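Local coordinates for flagellar basal body protein (Helicobacter pylori, PDB 5NPY) that probably serves as a building block of the flagellar hook, the curved joint through which the rotary motor of the bacterium drives its filament, at residues A[206-211]-A[306-311]; A[210-215]-A[222-227]; A[353-358]-A[377-382]. All blocks are in the same frame, centred on the assembly; numbering follows the deposited sequence.

Contact 1. Residues A[206-211]-A[306-311]; sequences KGVQDF and PPLLLE
V208 and Q209, at the turn where strand 204-207 gives way to the short helix 209-212, pack against L308, the first residue of strand 308-313 in an antiparallel sheet. The two aliphatic side chains of V208 and L308 cross at about a right angle, with V208 CG1 lying 4.0 Å from L308 CB. L308 holds its CG beside its own backbone N (chi1 -57°), which carries CD1 to within 3.7 Å of Q209 CA, so CD1 packs against the backbone of Q209 and CG against its CB. In Q209, CG sits between the backbone N and the carbonyl carbon (chi1 67°). Its CB lies 3.3 Å from P306 O, and the chain then bends at chi2 (-96°), turning the amide back over the P306-P307 junction until OE1 lies 3.5 Å from P307 CA. Glutamine suits the place because its CB and CG can pack while its amide reaches a water. The prolines offer it a carbonyl, P306 O, and apolar carbon. No direct hydrogen bond crosses the contact. The water does the bridging instead, donating a hydrogen bond to Q209 OE1 at 2.9 Å and accepting one from L308 N at 3.0 Å.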
loop_
_atom_site.group_PDB
_atom_site.type_symbol
_atom_site.label_atom_id
_atom_site.label_comp_id
_atom_site.label_asym_id
_atom_site.label_seq_id
_atom_site.Cartn_x
_atom_site.Cartn_y
_atom_site.Cartn_z
ATOM N N LYS A 206 17.759 9.334 -13.155
ATOM C CA LYS A 206 17.871 8.617 -14.409
ATOM C C LYS A 206 18.178 9.622 -15.514
ATOM O O LYS A 206 17.826 10.809 -15.425
ATOM C CB LYS A 206 16.577 7.847 -14.761
ATOM C CG LYS A 206 16.338 6.554 -14.012
ATOM C CD LYS A 206 16.894 5.339 -14.733
ATOM C CE LYS A 206 16.597 4.061 -13.943
ATOM N NZ LYS A 206 17.797 3.280 -13.506
ATOM N N GLY A 207 18.848 9.136 -16.553
ATOM C CA GLY A 207 18.963 9.923 -17.753
ATOM C C GLY A 207 17.580 10.397 -18.146
ATOM O O GLY A 207 16.592 9.660 -18.029
ATOM N N VAL A 208 17.498 11.649 -18.588
ATOM C CA VAL A 208 16.205 12.222 -18.882
ATOM C C VAL A 208 15.560 11.553 -20.097
ATOM O O VAL A 208 14.340 11.651 -20.269
ATOM C CB VAL A 208 16.387 13.747 -19.025
ATOM C CG1 VAL A 208 16.852 14.124 -20.441
ATOM C CG2 VAL A 208 15.124 14.467 -18.589
ATOM N N GLN A 209 16.340 10.831 -20.919
ATOM C CA GLN A 209 15.772 10.087 -22.045
ATOM C C GLN A 209 14.723 9.088 -21.593
ATOM O O GLN A 209 13.852 8.721 -22.390
ATOM C CB GLN A 209 16.867 9.352 -22.837
ATOM C CG GLN A 209 17.547 8.209 -22.066
ATOM C CD GLN A 209 18.848 8.634 -21.392
ATOM O OE1 GLN A 209 19.049 9.803 -21.040
ATOM N NE2 GLN A 209 19.743 7.685 -21.230
ATOM N N ASP A 210 14.787 8.657 -20.325
ATOM C CA ASP A 210 13.791 7.748 -19.760
ATOM C C ASP A 210 12.391 8.347 -19.757
ATOM O O ASP A 210 11.403 7.600 -19.774
ATOM C CB ASP A 210 14.173 7.374 -18.329
ATOM C CG ASP A 210 15.149 6.215 -18.261
ATOM O OD1 ASP A 210 14.848 5.253 -17.511
ATOM O OD2 ASP A 210 16.207 6.268 -18.934
ATOM N N PHE A 211 12.288 9.680 -19.694
ATOM C CA PHE A 211 11.023 10.402 -19.633
ATOM C C PHE A 211 10.731 11.211 -20.888
ATOM O O PHE A 211 9.574 11.275 -21.306
ATOM C CB PHE A 211 11.020 11.342 -18.427
ATOM C CG PHE A 211 9.689 12.003 -18.168
ATOM C CD1 PHE A 211 8.538 11.247 -18.012
ATOM C CD2 PHE A 211 9.597 13.377 -18.051
ATOM C CE1 PHE A 211 7.315 11.856 -17.757
ATOM C CE2 PHE A 211 8.381 13.985 -17.802
ATOM C CZ PHE A 211 7.239 13.225 -17.642
ATOM N N PRO A 306 19.668 7.451 -26.411
ATOM C CA PRO A 306 20.965 7.860 -25.839
ATOM C C PRO A 306 20.784 8.926 -24.772
ATOM O O PRO A 306 19.678 9.455 -24.589
ATOM C CB PRO A 306 21.713 8.424 -27.054
ATOM C CG PRO A 306 20.594 9.074 -27.864
ATOM C CD PRO A 306 19.347 8.216 -27.634
ATOM N N PRO A 307 21.847 9.271 -24.047
ATOM C CA PRO A 307 21.784 10.454 -23.179
ATOM C C PRO A 307 21.448 11.684 -24.003
ATOM O O PRO A 307 21.882 11.825 -25.145
ATOM C CB PRO A 307 23.194 10.540 -22.584
ATOM C CG PRO A 307 23.733 9.127 -22.659
ATOM C CD PRO A 307 23.097 8.505 -23.881
ATOM N N LEU A 308 20.648 12.567 -23.425
ATOM C CA LEU A 308 20.167 13.741 -24.127
ATOM C C LEU A 308 20.896 14.983 -23.633
ATOM O O LEU A 308 21.341 15.047 -22.483
ATOM C CB LEU A 308 18.645 13.900 -23.956
ATOM C CG LEU A 308 17.813 12.700 -24.423
ATOM C CD1 LEU A 308 16.357 13.011 -24.292
ATOM C CD2 LEU A 308 18.145 12.291 -25.868
ATOM N N LEU A 309 21.019 15.968 -24.520
ATOM C CA LEU A 309 21.676 17.225 -24.207
ATOM C C LEU A 309 20.760 18.378 -24.560
ATOM O O LEU A 309 19.844 18.242 -25.378
ATOM C CB LEU A 309 22.996 17.413 -24.981
ATOM C CG LEU A 309 23.908 16.204 -25.138
ATOM C CD1 LEU A 309 24.983 16.525 -26.151
ATOM C CD2 LEU A 309 24.527 15.873 -23.796
ATOM N N LEU A 310 21.042 19.523 -23.937
ATOM C CA LEU A 310 20.537 20.817 -24.366
ATOM C C LEU A 310 21.544 21.465 -25.313
ATOM O O LEU A 310 22.755 21.232 -25.225
ATOM C CB LEU A 310 20.280 21.732 -23.165
ATOM C CG LEU A 310 19.266 21.230 -22.138
ATOM C CD1 LEU A 310 19.162 22.230 -20.989
ATOM C CD2 LEU A 310 17.894 20.990 -22.763
ATOM N N GLU A 311 21.034 22.294 -26.220
ATOM C CA GLU A 311 21.865 22.854 -27.272
ATOM C C GLU A 311 21.429 24.277 -27.573
ATOM O O GLU A 311 20.252 24.521 -27.856
ATOM C CB GLU A 311 21.771 21.987 -28.530
ATOM C CG GLU A 311 22.308 22.634 -29.782
ATOM C CD GLU A 311 21.837 21.929 -31.033
ATOM O OE1 GLU A 311 20.603 21.893 -31.266
ATOM O OE2 GLU A 311 22.700 21.391 -31.762
HETATM O O HOH W 1 20.431 12.218 -20.422
#

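Contact 2. Residues A[210-215]-A[222-227]; sequences DFFLND and ERFLNQ. With 144 (tris-hydroxymethyl-methyl-ammonium), chain B.
R223, reaching from helix 221-226, meets F211 and F212 of helix 209-212, and its guanidinium makes the one direct hydrogen bond between these two short helices. R223 NH1 donates to the backbone F211 O over 2.8 Å, nearly straight at 162°. The acceptor lies at the edge of the guanidinium, in its plane, and the donor comes in on a lone pair in the carbonyl plane. A water also joins L213 O to the same NH1, though its bond to the arginine is weak. Q227 sends its NE2 out of the contact to M379 O.

The second kind is packing over ring faces. With the R223 chain extended from CG to NE, CD settles over the centre of the F211 ring, 3.8 Å from its centroid, as a CH-pi contact. Beyond it the guanidinium runs almost parallel to that ring, the planes 10° apart, and F211 CE1 approaches R223 CZ to 3.5 Å. The F211 ring reaches this place with CG anti to its backbone N (chi1 -172°). F224 CA lies over one face of the F212 ring, offset toward the rim, 4.0 Å from the centroid, a second CH-pi contact.

Apolar packing forms the third group. Q227 CB meets the edge of the F212 ring, 3.7 Å from CZ, and F212 CE2 in turn touches the edge of the F224 ring.

In the ligand pocket, N226 CB comes within 3.2 Å of O2 of the bound tris-hydroxymethyl-methyl-ammonium, a close approach without a hydrogen bond.

Arginine suits the place by joining a flat cation to a long apolar stem. Its positive charge is probably stabilised by F211 O and the nearby aromatic faces, W418 being a further cation-pi partner, and its rotation is restrained by the in-plane bond and the ring.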
loop_
_atom_site.group_PDB
_atom_site.type_symbol
_atom_site.label_atom_id
_atom_site.label_comp_id
_atom_site.label_asym_id
_atom_site.label_seq_id
_atom_site.Cartn_x
_atom_site.Cartn_y
_atom_site.Cartn_z
ATOM N N ASP A 210 14.787 8.657 -20.325
ATOM C CA ASP A 210 13.791 7.748 -19.760
ATOM C C ASP A 210 12.391 8.347 -19.757
ATOM O O ASP A 210 11.403 7.600 -19.774
ATOM C CB ASP A 210 14.173 7.374 -18.329
ATOM C CG ASP A 210 15.149 6.215 -18.261
ATOM O OD1 ASP A 210 14.848 5.253 -17.511
ATOM O OD2 ASP A 210 16.207 6.268 -18.934
ATOM N N PHE A 211 12.288 9.680 -19.694
ATOM C CA PHE A 211 11.023 10.402 -19.633
ATOM C C PHE A 211 10.731 11.211 -20.888
ATOM O O PHE A 211 9.574 11.275 -21.306
ATOM C CB PHE A 211 11.020 11.342 -18.427
ATOM C CG PHE A 211 9.689 12.003 -18.168
ATOM C CD1 PHE A 211 8.538 11.247 -18.012
ATOM C CD2 PHE A 211 9.597 13.377 -18.051
ATOM C CE1 PHE A 211 7.315 11.856 -17.757
ATOM C CE2 PHE A 211 8.381 13.985 -17.802
ATOM C CZ PHE A 211 7.239 13.225 -17.642
ATOM N N PHE A 212 11.766 11.816 -21.505
ATOM C CA PHE A 212 11.604 12.701 -22.657
ATOM C C PHE A 212 11.447 11.956 -23.986
ATOM O O PHE A 212 10.971 12.557 -24.951
ATOM C CB PHE A 212 12.799 13.674 -22.779
ATOM C CG PHE A 212 12.778 14.824 -21.786
ATOM C CD1 PHE A 212 11.682 15.047 -20.970
ATOM C CD2 PHE A 212 13.870 15.674 -21.664
ATOM C CE1 PHE A 212 11.676 16.105 -20.041
ATOM C CE2 PHE A 212 13.869 16.730 -20.752
ATOM C CZ PHE A 212 12.766 16.942 -19.936
ATOM N N LEU A 213 11.853 10.690 -24.070
ATOM C CA LEU A 213 11.676 9.875 -25.266
ATOM C C LEU A 213 10.471 8.947 -25.131
ATOM O O LEU A 213 10.106 8.527 -24.028
ATOM C CB LEU A 213 12.928 9.038 -25.549
ATOM C CG LEU A 213 14.154 9.936 -25.789
ATOM C CD1 LEU A 213 15.447 9.151 -26.118
ATOM C CD2 LEU A 213 13.875 10.996 -26.860
ATOM N N ASN A 214 9.859 8.614 -26.269
ATOM C CA ASN A 214 8.787 7.630 -26.262
ATOM C C ASN A 214 9.346 6.240 -26.587
ATOM O O ASN A 214 10.544 6.061 -26.804
ATOM C CB ASN A 214 7.677 8.038 -27.231
ATOM C CG ASN A 214 8.126 8.020 -28.689
ATOM O OD1 ASN A 214 9.185 7.486 -29.042
ATOM N ND2 ASN A 214 7.318 8.622 -29.543
ATOM N N ASP A 215 8.461 5.244 -26.635
ATOM C CA ASP A 215 8.889 3.866 -26.884
ATOM C C ASP A 215 9.737 3.723 -28.146
ATOM O O ASP A 215 10.642 2.882 -28.193
ATOM C CB ASP A 215 7.667 2.954 -26.970
ATOM C CG ASP A 215 7.397 2.228 -25.669
ATOM O OD1 ASP A 215 7.759 2.773 -24.604
ATOM O OD2 ASP A 215 6.833 1.112 -25.709
ATOM N N GLU A 222 6.404 18.144 -25.560
ATOM C CA GLU A 222 5.725 18.847 -24.475
ATOM C C GLU A 222 6.261 18.470 -23.094
ATOM O O GLU A 222 6.137 19.259 -22.154
ATOM C CB GLU A 222 4.218 18.584 -24.551
ATOM C CG GLU A 222 3.829 17.146 -24.822
ATOM C CD GLU A 222 3.902 16.747 -26.305
ATOM O OE1 GLU A 222 2.891 16.238 -26.839
ATOM O OE2 GLU A 222 4.957 16.899 -26.953
ATOM N N ARG A 223 6.815 17.268 -22.928
ATOM C CA ARG A 223 7.486 16.982 -21.667
ATOM C C ARG A 223 8.734 17.833 -21.523
ATOM O O ARG A 223 8.998 18.384 -20.446
ATOM C CB ARG A 223 7.834 15.492 -21.534
ATOM C CG ARG A 223 6.627 14.557 -21.449
ATOM C CD ARG A 223 7.031 13.125 -21.331
ATOM N NE ARG A 223 5.862 12.311 -20.943
ATOM C CZ ARG A 223 5.873 10.997 -20.789
ATOM N NH1 ARG A 223 7.008 10.327 -20.941
ATOM N NH2 ARG A 223 4.750 10.371 -20.502
ATOM N N PHE A 224 9.502 17.960 -22.605
ATOM C CA PHE A 224 10.664 18.840 -22.595
ATOM C C PHE A 224 10.265 20.286 -22.275
ATOM O O PHE A 224 10.896 20.940 -21.433
ATOM C CB PHE A 224 11.389 18.707 -23.940
ATOM C CG PHE A 224 12.316 19.842 -24.268
ATOM C CD1 PHE A 224 13.541 19.968 -23.627
ATOM C CD2 PHE A 224 11.981 20.763 -25.248
ATOM C CE1 PHE A 224 14.414 20.999 -23.937
ATOM C CE2 PHE A 224 12.845 21.807 -25.571
ATOM C CZ PHE A 224 14.067 21.929 -24.916
ATOM N N LEU A 225 9.175 20.781 -22.870
ATOM C CA LEU A 225 8.849 22.191 -22.675
ATOM C C LEU A 225 8.424 22.479 -21.242
ATOM O O LEU A 225 8.782 23.534 -20.692
ATOM C CB LEU A 225 7.765 22.648 -23.653
ATOM C CG LEU A 225 8.256 22.735 -25.100
ATOM C CD1 LEU A 225 7.165 23.266 -26.019
ATOM C CD2 LEU A 225 9.541 23.570 -25.196
ATOM N N ASN A 226 7.685 21.544 -20.617
ATOM C CA ASN A 226 7.051 21.746 -19.318
ATOM C C ASN A 226 7.885 21.244 -18.134
ATOM O O ASN A 226 7.379 21.237 -17.007
ATOM C CB ASN A 226 5.669 21.072 -19.286
ATOM C CG ASN A 226 4.700 21.666 -20.311
ATOM O OD1 ASN A 226 4.940 22.751 -20.858
ATOM N ND2 ASN A 226 3.597 20.956 -20.571
ATOM N N GLN A 227 9.124 20.818 -18.357
ATOM C CA GLN A 227 9.962 20.336 -17.270
ATOM C C GLN A 227 10.579 21.524 -16.537
ATOM O O GLN A 227 11.227 22.376 -17.140
ATOM C CB GLN A 227 11.034 19.385 -17.792
ATOM C CG GLN A 227 11.974 18.835 -16.742
ATOM C CD GLN A 227 11.325 17.776 -15.922
ATOM O OE1 GLN A 227 10.234 17.261 -16.264
ATOM N NE2 GLN A 227 11.962 17.448 -14.792
HETATM C C1 144 B . 2.019 20.008 -15.349
HETATM N N 144 B . 3.227 19.196 -15.198
HETATM C C2 144 B . 4.210 19.582 -16.211
HETATM O O2 144 B . 3.965 19.026 -17.480
HETATM C C3 144 B . 2.905 17.783 -15.358
HETATM O O3 144 B . 3.917 16.977 -14.796
HETATM C C4 144 B . 3.875 19.349 -13.885
HETATM O O4 144 B . 3.343 20.277 -12.966
HETATM O O HOH W 2 8.265 7.550 -22.182
#

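Contact 3. Residues A[353-358]-A[377-382]; sequences KIPYYS and YYMTNS. With 144 (tris-hydroxymethyl-methyl-ammonium), chain B.
Y357 and Y377 form the hydrogen-bonded pair of an antiparallel beta hairpin, joined by Y377 N to Y357 O at 2.7 Å and by Y357 N to Y377 O at 3.1 Å. Two residues along, M379 N reaches P355 O at 3.0 Å; P355 can accept this bond but has no N-H to return to M379 O, which Q227 serves instead. The close packing is centred on P355 and M379, whose CB atoms are 3.7 Å apart. M379 holds CG anti to its backbone N (chi1 -167°), and its flexible chain bends at chi3 to bring CE against P355 CG. I354 CD1 also fits closely, 3.4 Å from M379 O and beside Y378 CB.

Y356 and Y357, partly exposed, make the looser side, while Y377 and Y378 are buried. Y356 and Y378 lie side by side on one face as an oblique pair, planes at 54° and centroids 5.5 Å apart; Y356 OH turns to E376. On the other face the Y377 ring turns its edge to Y357 O, 3.2 Å from CD2, and the Y357 side chain touches it loosely.

Past the pair, T380 and N381 form a classic bulge opposite T397, and T380 OG1 donates to O3 of the bound tris-hydroxymethyl-methyl-ammonium. The hairpin lies between strand 204-207, bonded to 346-364, and strand 396-406, bonded to 370-381.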
loop_
_atom_site.group_PDB
_atom_site.type_symbol
_atom_site.label_atom_id
_atom_site.label_comp_id
_atom_site.label_asym_id
_atom_site.label_seq_id
_atom_site.Cartn_x
_atom_site.Cartn_y
_atom_site.Cartn_z
ATOM N N LYS A 353 19.845 14.722 -16.387
ATOM C CA LYS A 353 19.157 13.676 -15.641
ATOM C C LYS A 353 17.953 14.257 -14.911
ATOM O O LYS A 353 17.855 15.466 -14.683
ATOM C CB LYS A 353 20.080 12.987 -14.623
ATOM C CG LYS A 353 21.226 12.195 -15.233
ATOM C CD LYS A 353 22.004 11.432 -14.173
ATOM C CE LYS A 353 23.172 10.696 -14.792
ATOM N NZ LYS A 353 24.208 10.425 -13.786
ATOM N N ILE A 354 17.061 13.359 -14.502
ATOM C CA ILE A 354 15.774 13.702 -13.902
ATOM C C ILE A 354 15.614 12.914 -12.602
ATOM O O ILE A 354 15.987 11.735 -12.538
ATOM C CB ILE A 354 14.625 13.411 -14.884
ATOM C CG1 ILE A 354 13.289 13.997 -14.390
ATOM C CG2 ILE A 354 14.516 11.888 -15.170
ATOM C CD1 ILE A 354 12.169 13.924 -15.448
ATOM N N PRO A 355 15.091 13.522 -11.541
ATOM C CA PRO A 355 14.868 12.765 -10.295
ATOM C C PRO A 355 13.848 11.644 -10.501
ATOM O O PRO A 355 12.863 11.793 -11.230
ATOM C CB PRO A 355 14.372 13.832 -9.305
ATOM C CG PRO A 355 14.914 15.161 -9.865
ATOM C CD PRO A 355 14.872 14.972 -11.386
ATOM N N TYR A 356 14.104 10.509 -9.852
ATOM C CA TYR A 356 13.530 9.229 -10.244
ATOM C C TYR A 356 13.200 8.421 -9.001
ATOM O O TYR A 356 13.785 8.627 -7.935
ATOM C CB TYR A 356 14.502 8.445 -11.151
ATOM C CG TYR A 356 14.000 7.075 -11.573
ATOM C CD1 TYR A 356 14.456 5.913 -10.962
ATOM C CD2 TYR A 356 13.060 6.950 -12.595
ATOM C CE1 TYR A 356 13.994 4.653 -11.371
ATOM C CE2 TYR A 356 12.590 5.723 -12.990
ATOM C CZ TYR A 356 13.051 4.582 -12.393
ATOM O OH TYR A 356 12.565 3.373 -12.844
ATOM N N TYR A 357 12.237 7.504 -9.140
ATOM C CA TYR A 357 12.037 6.446 -8.151
ATOM C C TYR A 357 11.200 5.344 -8.791
ATOM O O TYR A 357 10.643 5.514 -9.877
ATOM C CB TYR A 357 11.385 6.971 -6.861
ATOM C CG TYR A 357 11.526 5.999 -5.690
ATOM C CD1 TYR A 357 12.772 5.480 -5.355
ATOM C CD2 TYR A 357 10.422 5.584 -4.954
ATOM C CE1 TYR A 357 12.928 4.583 -4.295
ATOM C CE2 TYR A 357 10.547 4.686 -3.891
ATOM C CZ TYR A 357 11.823 4.192 -3.568
ATOM O OH TYR A 357 12.013 3.311 -2.540
ATOM N N SER A 358 11.140 4.198 -8.112
ATOM C CA SER A 358 10.357 3.057 -8.576
ATOM C C SER A 358 9.898 2.245 -7.374
ATOM O O SER A 358 10.617 2.134 -6.379
ATOM C CB SER A 358 11.146 2.166 -9.540
ATOM O OG SER A 358 12.303 1.687 -8.903
ATOM N N TYR A 377 8.671 6.752 -11.294
ATOM C CA TYR A 377 8.344 8.136 -10.950
ATOM C C TYR A 377 9.393 9.065 -11.544
ATOM O O TYR A 377 10.605 8.832 -11.393
ATOM C CB TYR A 377 8.288 8.321 -9.415
ATOM C CG TYR A 377 7.406 7.318 -8.653
ATOM C CD1 TYR A 377 6.225 7.730 -8.024
ATOM C CD2 TYR A 377 7.767 5.962 -8.548
ATOM C CE1 TYR A 377 5.407 6.819 -7.324
ATOM C CE2 TYR A 377 6.976 5.063 -7.842
ATOM C CZ TYR A 377 5.783 5.493 -7.238
ATOM O OH TYR A 377 4.971 4.600 -6.546
ATOM N N TYR A 378 8.934 10.122 -12.207
ATOM C CA TYR A 378 9.808 11.125 -12.797
ATOM C C TYR A 378 9.353 12.480 -12.290
ATOM O O TYR A 378 8.174 12.818 -12.430
ATOM C CB TYR A 378 9.757 11.080 -14.324
ATOM C CG TYR A 378 9.950 9.696 -14.925
ATOM C CD1 TYR A 378 8.862 8.896 -15.263
ATOM C CD2 TYR A 378 11.211 9.200 -15.168
ATOM C CE1 TYR A 378 9.037 7.622 -15.816
ATOM C CE2 TYR A 378 11.397 7.940 -15.701
ATOM C CZ TYR A 378 10.308 7.158 -16.021
ATOM O OH TYR A 378 10.504 5.912 -16.551
ATOM N N MET A 379 10.273 13.259 -11.706
ATOM C CA MET A 379 9.919 14.564 -11.135
ATOM C C MET A 379 9.872 15.638 -12.203
ATOM O O MET A 379 10.798 15.773 -13.003
ATOM C CB MET A 379 10.894 14.998 -10.053
ATOM C CG MET A 379 10.383 16.185 -9.238
ATOM S SD MET A 379 11.469 16.428 -7.791
ATOM C CE MET A 379 12.484 17.772 -8.350
ATOM N N THR A 380 8.811 16.431 -12.186
ATOM C CA THR A 380 8.560 17.372 -13.265
ATOM C C THR A 380 8.513 18.813 -12.808
ATOM O O THR A 380 8.707 19.710 -13.636
ATOM C CB THR A 380 7.224 17.044 -13.965
ATOM O OG1 THR A 380 6.160 17.081 -12.988
ATOM C CG2 THR A 380 7.272 15.658 -14.603
ATOM N N ASN A 381 8.239 19.058 -11.537
ATOM C CA ASN A 381 8.073 20.399 -11.015
ATOM C C ASN A 381 8.530 20.423 -9.568
ATOM O O ASN A 381 8.183 19.529 -8.793
ATOM C CB ASN A 381 6.616 20.878 -11.088
ATOM C CG ASN A 381 6.501 22.363 -10.888
ATOM O OD1 ASN A 381 6.899 23.141 -11.749
ATOM N ND2 ASN A 381 5.994 22.768 -9.735
ATOM N N SER A 382 9.285 21.449 -9.202
ATOM C CA SER A 382 9.733 21.573 -7.823
ATOM C C SER A 382 9.030 22.753 -7.160
ATOM O O SER A 382 8.646 23.724 -7.825
ATOM C CB SER A 382 11.255 21.732 -7.757
ATOM O OG SER A 382 11.614 23.037 -8.144
HETATM C C1 144 B . 2.019 20.008 -15.349
HETATM N N 144 B . 3.227 19.196 -15.198
HETATM C C2 144 B . 4.210 19.582 -16.211
HETATM O O2 144 B . 3.965 19.026 -17.480
HETATM C C3 144 B . 2.905 17.783 -15.358
HETATM O O3 144 B . 3.917 16.977 -14.796
HETATM C C4 144 B . 3.875 19.349 -13.885
HETATM O O4 144 B . 3.343 20.277 -12.966
#

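In the fold
From the N terminus, strand 204-207 runs into helix 209-212. Contact 2 closes the short loop to helix 221-226, and that whole loop lies within the much longer one closed by contact 1, which returns the chain as strand 308-313. Contact 3 follows in series, closing the hairpin of strands 346-364 and 370-381. Contacts 1 and 2 share D210 and F211 and meet where L308 and L310 pack on F212 and F224. Strand 346-364 ties contact 1 to contact 3, pairing with both 204-207, through K206 O and I354 N, and 308-313. F211 against Y378, together with Q227, fastens the helix pair to the hairpin beside the bound ligand that contacts 2 and 3 both touch.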